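Local coordinates for protein CSE3 (Thermus thermophilus, PDB 2Y8Y) that cleaves CRISPR transcripts as an endoribonuclease of the Cas6/Cse3/CasE family and keeps hold of the processed crRNA, at residues Ala19-Asp22 with Tyr27-His30; Ser34-Arg39 with Trp73-Glu78; Ser38-Leu41 with Arg45-Leu48. All blocks are in the same frame, centred on the assembly; numbering follows the deposited sequence.

Contact 1. Residues Ala19-Asp22 with Tyr27-His30; sequences ARRD and YEMH. With nucleotides of chain B.
Met29 lays its SD-CE end along the CB and backbone carbonyl of Asp22, where two consecutive helices, 17-24 and 26-34, of the N-terminal ferredoxin-like domain pack together, joined by a short turn. Its CE lies 3.5 Å from Asp22 O and touches Asp22 CB as well. Two bends, at chi2 (72°) and chi3 (73°), fold the methionine chain back over the last turn of helix 17-24, and Tyr80 and Trp50 pack on it from outside the pair.

On the other flank of Asp22 a small charged network forms. Arg21 grips its neighbour side-on, NE and NH2 both donating to the single oxygen Asp22 OD1, which lies 2.9 Å from NE. That oxygen is near the guanidinium plane, yet both N-H groups reach it from above one face of the carboxylate. Asp22 OD1 also rests 3.3 Å from Glu28 CB, setting carboxylate against methylene. Glu28 joins by charge alone: Arg21 NE stands 4.0 Å from Glu28 OE1, a long salt bridge with the oxygen well out of the guanidinium plane. These two chains cross at about a right angle. The two carboxylates come near enough to repel, a cost probably offset by Arg21, which lies beside both. Asp22 OD2 is taken by the hydroxyls of Tyr80 and Thr32.

Tyr27 and His30 point away from helix 17-24, toward the bound RNA. Tyr27, inferred to stabilise the transition state, meets a phosphate oxygen with its ring edge, CE1 being 3.7 Å from OP2 of A18 of chain B. His30 also presents an edge, its CD2 3.2 Å from O5' of that nucleotide.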
loop_
_atom_site.group_PDB
_atom_site.type_symbol
_atom_site.label_atom_id
_atom_site.label_comp_id
_atom_site.label_asym_id
_atom_site.label_seq_id
_atom_site.Cartn_x
_atom_site.Cartn_y
_atom_site.Cartn_z
ATOM N N ALA A 19 -19.274 -4.514 5.877
ATOM C CA ALA A 19 -17.895 -4.519 6.343
ATOM C C ALA A 19 -17.284 -5.912 6.213
ATOM O O ALA A 19 -16.176 -6.060 5.700
ATOM C CB ALA A 19 -17.813 -4.022 7.779
ATOM N N ARG A 20 -18.011 -6.934 6.665
ATOM C CA ARG A 20 -17.517 -8.308 6.577
ATOM C C ARG A 20 -17.305 -8.731 5.125
ATOM O O ARG A 20 -16.336 -9.416 4.801
ATOM C CB ARG A 20 -18.465 -9.279 7.289
ATOM C CG ARG A 20 -18.521 -9.095 8.792
ATOM C CD ARG A 20 -19.274 -10.245 9.445
ATOM N NE ARG A 20 -20.585 -10.450 8.837
ATOM C CZ ARG A 20 -21.717 -9.939 9.309
ATOM N NH1 ARG A 20 -21.704 -9.186 10.400
ATOM N NH2 ARG A 20 -22.866 -10.179 8.692
ATOM N N ARG A 21 -18.209 -8.302 4.250
ATOM C CA ARG A 21 -18.090 -8.579 2.821
ATOM C C ARG A 21 -16.800 -8.002 2.243
ATOM O O ARG A 21 -16.045 -8.696 1.565
ATOM C CB ARG A 21 -19.280 -7.991 2.070
ATOM C CG ARG A 21 -19.172 -8.098 0.560
ATOM C CD ARG A 21 -20.065 -7.071 -0.113
ATOM N NE ARG A 21 -19.661 -5.707 0.223
ATOM C CZ ARG A 21 -20.497 -4.683 0.345
ATOM N NH1 ARG A 21 -21.800 -4.860 0.161
ATOM N NH2 ARG A 21 -20.030 -3.480 0.653
ATOM N N ASP A 22 -16.555 -6.724 2.509
ATOM C CA ASP A 22 -15.354 -6.070 2.007
ATOM C C ASP A 22 -14.090 -6.651 2.616
ATOM O O ASP A 22 -13.053 -6.715 1.966
ATOM C CB ASP A 22 -15.396 -4.568 2.275
ATOM C CG ASP A 22 -16.465 -3.866 1.473
ATOM O OD1 ASP A 22 -17.059 -4.512 0.583
ATOM O OD2 ASP A 22 -16.704 -2.665 1.727
ATOM N N TYR A 27 -11.585 -7.160 -3.774
ATOM C CA TYR A 27 -12.295 -6.550 -4.890
ATOM C C TYR A 27 -13.470 -5.691 -4.407
ATOM O O TYR A 27 -13.693 -4.588 -4.904
ATOM C CB TYR A 27 -12.780 -7.618 -5.868
ATOM C CG TYR A 27 -13.630 -7.051 -6.975
ATOM C CD1 TYR A 27 -13.050 -6.542 -8.128
ATOM C CD2 TYR A 27 -15.014 -7.021 -6.866
ATOM C CE1 TYR A 27 -13.825 -6.019 -9.143
ATOM C CE2 TYR A 27 -15.796 -6.499 -7.874
ATOM C CZ TYR A 27 -15.199 -5.999 -9.011
ATOM O OH TYR A 27 -15.976 -5.479 -10.019
ATOM N N GLU A 28 -14.219 -6.195 -3.432
ATOM C CA GLU A 28 -15.330 -5.431 -2.873
ATOM C C GLU A 28 -14.836 -4.235 -2.063
ATOM O O GLU A 28 -15.416 -3.156 -2.102
ATOM C CB GLU A 28 -16.225 -6.327 -2.012
ATOM C CG GLU A 28 -17.056 -7.329 -2.796
ATOM C CD GLU A 28 -18.033 -6.669 -3.754
ATOM O OE1 GLU A 28 -18.382 -5.486 -3.546
ATOM O OE2 GLU A 28 -18.452 -7.334 -4.722
ATOM N N MET A 29 -13.759 -4.432 -1.314
ATOM C CA MET A 29 -13.182 -3.321 -0.568
ATOM C C MET A 29 -12.813 -2.184 -1.519
ATOM O O MET A 29 -13.073 -1.020 -1.237
ATOM C CB MET A 29 -11.959 -3.777 0.213
ATOM C CG MET A 29 -11.308 -2.675 1.033
ATOM S SD MET A 29 -12.333 -2.246 2.459
ATOM C CE MET A 29 -12.067 -3.686 3.494
ATOM N N HIS A 30 -12.222 -2.532 -2.656
ATOM C CA HIS A 30 -11.860 -1.543 -3.665
ATOM C C HIS A 30 -13.081 -0.759 -4.149
ATOM O O HIS A 30 -13.021 0.464 -4.294
ATOM C CB HIS A 30 -11.168 -2.237 -4.845
ATOM C CG HIS A 30 -10.885 -1.339 -6.008
ATOM N ND1 HIS A 30 -9.958 -0.317 -5.960
ATOM C CD2 HIS A 30 -11.398 -1.318 -7.258
ATOM C CE1 HIS A 30 -9.913 0.291 -7.129
ATOM N NE2 HIS A 30 -10.778 -0.297 -7.938
ATOM P P A B 18 -11.479 -3.369 -10.797
ATOM O OP1 A B 18 -10.694 -4.118 -9.801
ATOM O OP2 A B 18 -12.233 -4.126 -11.830
ATOM O "O5'" A B 18 -12.449 -2.353 -10.049
ATOM C "C5'" A B 18 -13.441 -1.619 -10.753
ATOM C "C4'" A B 18 -14.500 -1.107 -9.811
ATOM O "O4'" A B 18 -13.945 -0.074 -8.952
ATOM C "C3'" A B 18 -15.699 -0.430 -10.450
ATOM O "O3'" A B 18 -16.641 -1.343 -10.981
ATOM C "C2'" A B 18 -16.240 0.409 -9.301
ATOM O "O2'" A B 18 -16.944 -0.402 -8.369
ATOM C "C1'" A B 18 -14.943 0.882 -8.650
ATOM N N9 A B 18 -14.521 2.189 -9.185
ATOM C C8 A B 18 -13.498 2.480 -10.055
ATOM N N7 A B 18 -13.400 3.758 -10.341
ATOM C C5 A B 18 -14.439 4.343 -9.624
ATOM C C6 A B 18 -14.888 5.672 -9.488
ATOM N N6 A B 18 -14.329 6.714 -10.108
ATOM N N1 A B 18 -15.948 5.898 -8.682
ATOM C C2 A B 18 -16.524 4.865 -8.056
ATOM N N3 A B 18 -16.190 3.578 -8.104
ATOM C C4 A B 18 -15.135 3.385 -8.910
#

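Contact 2. Residues Ser34-Arg39 with Trp73-Glu78; sequences SKAVSR and WSVLDE. With nucleotides of chain B.
Ala36, Val75 and Lys35 bury most of the surface where the turn after helix 26-34 meets the 3-10 turn at 73-75. The methyl of Ala36 sits over one face of the Trp73 indole in a CH-pi contact: CB is 3.6 Å from the centroid of the six-membered ring and only 15° off its normal. Its closest ring atom is CZ3, so the methyl is displaced slightly toward the rim. The CB of Trp73 points away from the turn, yet the indole reaches back so that one face meets the alanine methyl.

Val75 closes the apolar patch with both of its methyls. CG2, placed between the backbone N and carbonyl carbon by a chi1 of -60°, rests 3.7 Å from Ala36 N and also meets the methylene of Lys35, CB to CG2 being 3.8 Å. CG1 lies over the carbonyl of Lys35.

Beyond CG the Lys35 chain runs out fully extended to a water that bridges the segments. The water accepts from Lys35 NZ at 3.1 Å and donates to Val75 O at 2.7 Å, with a weaker donation to Asp77 OD1. The join is therefore apolar within and water-mediated at its margin. Ser34, whose CB points away from 73-78, packs that atom on the adenine of A18 of chain B.

Trp73 NE1 hydrogen-bonds Thr8 OG1, and the indole packs on Leu33 of helix 26-34, Val65 of strand 62-67 and Val83 and Pro86 of strand 81-89. The 73-78 loop, which connects those two strands, is thus packed against the passage from helix 26-34 into helix 38-42.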
loop_
_atom_site.group_PDB
_atom_site.type_symbol
_atom_site.label_atom_id
_atom_site.label_comp_id
_atom_site.label_asym_id
_atom_site.label_seq_id
_atom_site.Cartn_x
_atom_site.Cartn_y
_atom_site.Cartn_z
ATOM N N SER A 34 -13.258 3.309 -3.284
ATOM C CA SER A 34 -13.194 4.165 -4.468
ATOM C C SER A 34 -14.286 5.231 -4.474
ATOM O O SER A 34 -14.122 6.295 -5.073
ATOM C CB SER A 34 -13.298 3.336 -5.752
ATOM O OG SER A 34 -12.145 2.538 -5.944
ATOM N N LYS A 35 -15.400 4.943 -3.808
ATOM C CA LYS A 35 -16.510 5.885 -3.757
ATOM C C LYS A 35 -16.114 7.199 -3.097
ATOM O O LYS A 35 -16.658 8.248 -3.435
ATOM C CB LYS A 35 -17.705 5.284 -3.014
ATOM C CG LYS A 35 -18.304 4.061 -3.688
ATOM C CD LYS A 35 -19.449 3.488 -2.874
ATOM C CE LYS A 35 -19.910 2.157 -3.440
ATOM N NZ LYS A 35 -21.076 1.608 -2.689
ATOM N N ALA A 36 -15.181 7.140 -2.148
ATOM C CA ALA A 36 -14.781 8.332 -1.395
ATOM C C ALA A 36 -14.019 9.349 -2.226
ATOM O O ALA A 36 -13.908 10.509 -1.846
ATOM C CB ALA A 36 -13.968 7.939 -0.161
ATOM N N VAL A 37 -13.470 8.907 -3.353
ATOM C CA VAL A 37 -12.705 9.791 -4.229
ATOM C C VAL A 37 -13.121 9.593 -5.687
ATOM O O VAL A 37 -12.300 9.688 -6.601
ATOM C CB VAL A 37 -11.192 9.585 -4.054
ATOM C CG1 VAL A 37 -10.737 10.152 -2.715
ATOM C CG2 VAL A 37 -10.842 8.113 -4.183
ATOM N N SER A 38 -14.408 9.325 -5.886
ATOM C CA SER A 38 -14.937 8.946 -7.197
ATOM C C SER A 38 -14.656 9.960 -8.306
ATOM O O SER A 38 -14.178 9.598 -9.381
ATOM C CB SER A 38 -16.437 8.661 -7.106
ATOM O OG SER A 38 -16.974 8.358 -8.380
ATOM N N ARG A 39 -14.949 11.230 -8.057
ATOM C CA ARG A 39 -14.711 12.235 -9.083
ATOM C C ARG A 39 -13.231 12.399 -9.396
ATOM O O ARG A 39 -12.844 12.524 -10.562
ATOM C CB ARG A 39 -15.319 13.580 -8.698
ATOM C CG ARG A 39 -15.082 14.660 -9.749
ATOM C CD ARG A 39 -16.131 15.754 -9.660
ATOM N NE ARG A 39 -16.110 16.405 -8.358
ATOM C CZ ARG A 39 -15.184 17.278 -7.981
ATOM N NH1 ARG A 39 -14.199 17.599 -8.811
ATOM N NH2 ARG A 39 -15.239 17.828 -6.775
ATOM N N TRP A 73 -15.835 10.636 3.109
ATOM C CA TRP A 73 -16.248 9.370 3.686
ATOM C C TRP A 73 -17.730 9.289 4.038
ATOM O O TRP A 73 -18.176 8.288 4.586
ATOM C CB TRP A 73 -15.374 9.011 4.890
ATOM C CG TRP A 73 -13.966 8.784 4.477
ATOM C CD1 TRP A 73 -12.894 9.597 4.719
ATOM C CD2 TRP A 73 -13.470 7.693 3.690
ATOM N NE1 TRP A 73 -11.757 9.064 4.158
ATOM C CE2 TRP A 73 -12.083 7.898 3.516
ATOM C CE3 TRP A 73 -14.062 6.556 3.128
ATOM C CZ2 TRP A 73 -11.276 7.003 2.802
ATOM C CZ3 TRP A 73 -13.263 5.669 2.428
ATOM C CH2 TRP A 73 -11.881 5.903 2.262
ATOM N N SER A 74 -18.489 10.335 3.716
ATOM C CA SER A 74 -19.938 10.294 3.875
ATOM C C SER A 74 -20.557 9.251 2.949
ATOM O O SER A 74 -21.739 8.921 3.073
ATOM C CB SER A 74 -20.574 11.666 3.613
ATOM O OG SER A 74 -20.434 12.052 2.258
ATOM N N VAL A 75 -19.742 8.729 2.029
ATOM C CA VAL A 75 -20.196 7.709 1.085
ATOM C C VAL A 75 -20.377 6.348 1.741
ATOM O O VAL A 75 -21.067 5.484 1.202
ATOM C CB VAL A 75 -19.225 7.552 -0.108
ATOM C CG1 VAL A 75 -19.113 8.863 -0.870
ATOM C CG2 VAL A 75 -17.847 7.070 0.362
ATOM N N LEU A 76 -19.760 6.155 2.902
ATOM C CA LEU A 76 -19.831 4.868 3.589
ATOM C C LEU A 76 -21.213 4.610 4.164
ATOM O O LEU A 76 -21.930 5.542 4.540
ATOM C CB LEU A 76 -18.806 4.797 4.716
ATOM C CG LEU A 76 -17.345 4.898 4.290
ATOM C CD1 LEU A 76 -16.429 4.882 5.504
ATOM C CD2 LEU A 76 -16.975 3.774 3.317
ATOM N N ASP A 77 -21.577 3.336 4.249
ATOM C CA ASP A 77 -22.837 2.954 4.872
ATOM C C ASP A 77 -22.808 3.293 6.350
ATOM O O ASP A 77 -21.752 3.259 6.980
ATOM C CB ASP A 77 -23.084 1.448 4.731
ATOM C CG ASP A 77 -23.260 1.008 3.294
ATOM O OD1 ASP A 77 -23.328 1.875 2.399
ATOM O OD2 ASP A 77 -23.343 -0.216 3.062
ATOM N N GLU A 78 -23.969 3.601 6.917
ATOM C CA GLU A 78 -24.049 3.774 8.358
ATOM C C GLU A 78 -23.664 2.464 9.037
ATOM O O GLU A 78 -24.076 1.388 8.608
ATOM C CB GLU A 78 -25.454 4.212 8.785
ATOM C CG GLU A 78 -25.834 5.601 8.297
ATOM C CD GLU A 78 -24.818 6.656 8.697
ATOM O OE1 GLU A 78 -24.109 6.451 9.706
ATOM O OE2 GLU A 78 -24.722 7.690 8.000
ATOM P P A B 18 -11.479 -3.369 -10.797
ATOM O OP1 A B 18 -10.694 -4.118 -9.801
ATOM O OP2 A B 18 -12.233 -4.126 -11.830
ATOM O "O5'" A B 18 -12.449 -2.353 -10.049
ATOM C "C5'" A B 18 -13.441 -1.619 -10.753
ATOM C "C4'" A B 18 -14.500 -1.107 -9.811
ATOM O "O4'" A B 18 -13.945 -0.074 -8.952
ATOM C "C3'" A B 18 -15.699 -0.430 -10.450
ATOM O "O3'" A B 18 -16.641 -1.343 -10.981
ATOM C "C2'" A B 18 -16.240 0.409 -9.301
ATOM O "O2'" A B 18 -16.944 -0.402 -8.369
ATOM C "C1'" A B 18 -14.943 0.882 -8.650
ATOM N N9 A B 18 -14.521 2.189 -9.185
ATOM C C8 A B 18 -13.498 2.480 -10.055
ATOM N N7 A B 18 -13.400 3.758 -10.341
ATOM C C5 A B 18 -14.439 4.343 -9.624
ATOM C C6 A B 18 -14.888 5.672 -9.488
ATOM N N6 A B 18 -14.329 6.714 -10.108
ATOM N N1 A B 18 -15.948 5.898 -8.682
ATOM C C2 A B 18 -16.524 4.865 -8.056
ATOM N N3 A B 18 -16.190 3.578 -8.104
ATOM C C4 A B 18 -15.135 3.385 -8.910
HETATM O O HOH W 1 -21.438 3.099 -0.050
#

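Contact 3. Residues Ser38-Leu41 with Arg45-Leu48; sequences SRAL and RERL. With nucleotides of chain B.
Ala40 O accepts from Arg45 N at 2.9 Å, a backbone bond that returns the chain to helix 38-42. Further along, Leu48 O receives two N-H groups from Arg47, NE at 3.1 Å and NH2 at 3.0 Å. NH2 approaches Leu48 O in the carbonyl plane and NE from above it. This side-on grip fixes the rotation of the guanidinium, whose NH1 and NH2 side faces the RNA backbone, NH2 serving both. There NH1 donates to OP1 of G16 of chain B at 2.8 Å and to OP2 of DG17 of chain B at 2.9 Å, and NH2 also bonds that second oxygen.

Apart from the backbone bond, the segments meet by van der Waals packing. Arg45, bent at chi3 (-80°), spreads its guanidinium so that one face covers the Ala40 methyl, with CB 3.8 Å from NH2. Arg39 brings NH1 to within 3.5 Å of Arg45 NH2; these like charges are probably eased by Glu43, which forms a salt bridge with Arg45 NE and a long, weak ion pair with Arg39. Leu41 sets CD2 against Glu46 CB at 3.8 Å. The Glu46 carboxylate turns away to Thr69 and the backbone of Leu68, and also accepts from Arg47 N. A water accepts from Glu46 N and donates weakly to Leu41 O.

On the helix, Ser38 reads the adenine of A18 of chain B: OG donates to N1 and the carbonyl O accepts from N6. This donor-acceptor pair matches the Watson-Crick edge of adenine and, with Arg47 on two phosphates, is consistent with this turn recognising both a base and the backbone.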
loop_
_atom_site.group_PDB
_atom_site.type_symbol
_atom_site.label_atom_id
_atom_site.label_comp_id
_atom_site.label_asym_id
_atom_site.label_seq_id
_atom_site.Cartn_x
_atom_site.Cartn_y
_atom_site.Cartn_z
ATOM N N SER A 38 -14.408 9.325 -5.886
ATOM C CA SER A 38 -14.937 8.946 -7.197
ATOM C C SER A 38 -14.656 9.960 -8.306
ATOM O O SER A 38 -14.178 9.598 -9.381
ATOM C CB SER A 38 -16.437 8.661 -7.106
ATOM O OG SER A 38 -16.974 8.358 -8.380
ATOM N N ARG A 39 -14.949 11.230 -8.057
ATOM C CA ARG A 39 -14.711 12.235 -9.083
ATOM C C ARG A 39 -13.231 12.399 -9.396
ATOM O O ARG A 39 -12.844 12.524 -10.562
ATOM C CB ARG A 39 -15.319 13.580 -8.698
ATOM C CG ARG A 39 -15.082 14.660 -9.749
ATOM C CD ARG A 39 -16.131 15.754 -9.660
ATOM N NE ARG A 39 -16.110 16.405 -8.358
ATOM C CZ ARG A 39 -15.184 17.278 -7.981
ATOM N NH1 ARG A 39 -14.199 17.599 -8.811
ATOM N NH2 ARG A 39 -15.239 17.828 -6.775
ATOM N N ALA A 40 -12.394 12.415 -8.360
ATOM C CA ALA A 40 -10.962 12.560 -8.573
ATOM C C ALA A 40 -10.431 11.408 -9.427
ATOM O O ALA A 40 -9.562 11.603 -10.279
ATOM C CB ALA A 40 -10.215 12.643 -7.244
ATOM N N LEU A 41 -10.972 10.214 -9.215
ATOM C CA LEU A 41 -10.568 9.047 -10.006
ATOM C C LEU A 41 -10.932 9.251 -11.472
ATOM O O LEU A 41 -10.099 9.048 -12.363
ATOM C CB LEU A 41 -11.202 7.763 -9.457
ATOM C CG LEU A 41 -10.537 7.172 -8.207
ATOM C CD1 LEU A 41 -11.435 6.137 -7.544
ATOM C CD2 LEU A 41 -9.190 6.536 -8.533
ATOM N N ARG A 45 -6.857 12.239 -11.257
ATOM C CA ARG A 45 -6.069 12.945 -10.255
ATOM C C ARG A 45 -5.752 12.083 -9.044
ATOM O O ARG A 45 -5.161 12.569 -8.077
ATOM C CB ARG A 45 -6.808 14.195 -9.763
ATOM C CG ARG A 45 -7.173 15.214 -10.831
ATOM C CD ARG A 45 -7.783 16.467 -10.204
ATOM N NE ARG A 45 -9.202 16.324 -9.856
ATOM C CZ ARG A 45 -9.688 16.280 -8.616
ATOM N NH1 ARG A 45 -8.881 16.360 -7.565
ATOM N NH2 ARG A 45 -10.996 16.170 -8.426
ATOM N N GLU A 46 -6.134 10.807 -9.090
ATOM C CA GLU A 46 -6.101 9.996 -7.878
ATOM C C GLU A 46 -5.321 8.670 -8.030
ATOM O O GLU A 46 -5.274 8.059 -9.110
ATOM C CB GLU A 46 -7.536 9.763 -7.391
ATOM C CG GLU A 46 -7.686 9.073 -6.033
ATOM C CD GLU A 46 -6.935 9.783 -4.919
ATOM O OE1 GLU A 46 -7.509 10.712 -4.297
ATOM O OE2 GLU A 46 -5.789 9.388 -4.653
ATOM N N ARG A 47 -4.693 8.259 -6.932
ATOM C CA ARG A 47 -4.113 6.929 -6.797
ATOM C C ARG A 47 -4.522 6.436 -5.419
ATOM O O ARG A 47 -3.826 6.659 -4.430
ATOM C CB ARG A 47 -2.588 6.979 -6.936
ATOM C CG ARG A 47 -1.854 5.654 -6.601
ATOM C CD ARG A 47 -2.198 4.503 -7.568
ATOM N NE ARG A 47 -3.344 3.715 -7.131
ATOM C CZ ARG A 47 -3.873 2.725 -7.835
ATOM N NH1 ARG A 47 -3.338 2.422 -9.011
ATOM N NH2 ARG A 47 -4.914 2.047 -7.374
ATOM N N LEU A 48 -5.666 5.769 -5.360
ATOM C CA LEU A 48 -6.153 5.212 -4.117
ATOM C C LEU A 48 -5.264 4.023 -3.731
ATOM O O LEU A 48 -5.034 3.134 -4.564
ATOM C CB LEU A 48 -7.584 4.743 -4.342
ATOM C CG LEU A 48 -8.209 3.896 -3.249
ATOM C CD1 LEU A 48 -8.355 4.756 -2.024
ATOM C CD2 LEU A 48 -9.540 3.364 -3.742
ATOM P P A B 18 -11.479 -3.369 -10.797
ATOM O OP1 A B 18 -10.694 -4.118 -9.801
ATOM O OP2 A B 18 -12.233 -4.126 -11.830
ATOM O "O5'" A B 18 -12.449 -2.353 -10.049
ATOM C "C5'" A B 18 -13.441 -1.619 -10.753
ATOM C "C4'" A B 18 -14.500 -1.107 -9.811
ATOM O "O4'" A B 18 -13.945 -0.074 -8.952
ATOM C "C3'" A B 18 -15.699 -0.430 -10.450
ATOM O "O3'" A B 18 -16.641 -1.343 -10.981
ATOM C "C2'" A B 18 -16.240 0.409 -9.301
ATOM O "O2'" A B 18 -16.944 -0.402 -8.369
ATOM C "C1'" A B 18 -14.943 0.882 -8.650
ATOM N N9 A B 18 -14.521 2.189 -9.185
ATOM C C8 A B 18 -13.498 2.480 -10.055
ATOM N N7 A B 18 -13.400 3.758 -10.341
ATOM C C5 A B 18 -14.439 4.343 -9.624
ATOM C C6 A B 18 -14.888 5.672 -9.488
ATOM N N6 A B 18 -14.329 6.714 -10.108
ATOM N N1 A B 18 -15.948 5.898 -8.682
ATOM C C2 A B 18 -16.524 4.865 -8.056
ATOM N N3 A B 18 -16.190 3.578 -8.104
ATOM C C4 A B 18 -15.135 3.385 -8.910
ATOM P P G B 16 -0.516 1.932 -11.286
ATOM O OP1 G B 16 -0.924 2.980 -10.320
ATOM O OP2 G B 16 0.163 0.706 -10.776
ATOM O "O5'" G B 16 -1.751 1.495 -12.179
ATOM C "C5'" G B 16 -2.592 2.459 -12.787
ATOM C "C4'" G B 16 -3.670 1.800 -13.611
ATOM O "O4'" G B 16 -3.074 0.953 -14.627
ATOM C "C3'" G B 16 -4.608 0.859 -12.870
ATOM O "O3'" G B 16 -5.594 1.543 -12.127
ATOM C "C2'" G B 16 -5.172 0.025 -14.010
ATOM O "O2'" G B 16 -6.131 0.770 -14.746
ATOM C "C1'" G B 16 -3.931 -0.154 -14.877
ATOM N N9 G B 16 -3.221 -1.397 -14.532
ATOM C C8 G B 16 -2.082 -1.553 -13.775
ATOM N N7 G B 16 -1.748 -2.811 -13.651
ATOM C C5 G B 16 -2.729 -3.514 -14.346
ATOM C C6 G B 16 -2.888 -4.908 -14.554
ATOM O O6 G B 16 -2.175 -5.843 -14.158
ATOM N N1 G B 16 -4.012 -5.184 -15.318
ATOM C C2 G B 16 -4.870 -4.240 -15.829
ATOM N N2 G B 16 -5.907 -4.703 -16.552
ATOM N N3 G B 16 -4.731 -2.935 -15.638
ATOM C C4 G B 16 -3.643 -2.649 -14.896
ATOM P P DG B 17 -6.239 0.896 -10.802
ATOM O OP1 DG B 17 -7.194 1.875 -10.256
ATOM O OP2 DG B 17 -5.146 0.406 -9.938
ATOM O "O5'" DG B 17 -7.007 -0.408 -11.329
ATOM C "C5'" DG B 17 -8.101 -0.345 -12.222
ATOM C "C4'" DG B 17 -8.500 -1.711 -12.738
ATOM O "O4'" DG B 17 -7.373 -2.404 -13.333
ATOM C "C3'" DG B 17 -9.122 -2.733 -11.790
ATOM O "O3'" DG B 17 -10.473 -2.388 -11.580
ATOM C "C2'" DG B 17 -8.965 -4.019 -12.603
ATOM C "C1'" DG B 17 -7.631 -3.792 -13.316
ATOM N N9 DG B 17 -6.491 -4.558 -12.781
ATOM C C8 DG B 17 -5.410 -4.099 -12.069
ATOM N N7 DG B 17 -4.561 -5.056 -11.770
ATOM C C5 DG B 17 -5.129 -6.207 -12.318
ATOM C C6 DG B 17 -4.686 -7.556 -12.312
ATOM O O6 DG B 17 -3.665 -8.034 -11.816
ATOM N N1 DG B 17 -5.564 -8.396 -12.991
ATOM C C2 DG B 17 -6.730 -7.989 -13.593
ATOM N N2 DG B 17 -7.453 -8.952 -14.197
ATOM N N3 DG B 17 -7.157 -6.735 -13.606
ATOM C C4 DG B 17 -6.313 -5.908 -12.948
HETATM O O HOH W 2 -6.854 8.852 -11.181
#

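From the N terminus, contact 1 comes first and closes the short turn between helices 17-24 and 26-34. Contact 2 opens where helix 26-34 ends and closes a much longer excursion, which includes strands 49-52 and 62-67, by joining 34-39 to the loop before strand 81-89. Contact 3 starts from the same stretch, sharing Ser38 and Arg39, and closes a much shorter loop within the span of contact 2, from helix 38-42 to strand 49-52. Contacts 2 and 3 also touch, Val37 packing on Glu46 and Ser34 on Leu48. Contact 1 joins two helices; contacts 2 and 3 hold the 34-41 region to loops flanking strands of the four-stranded sheet. All three border A18 of chain B.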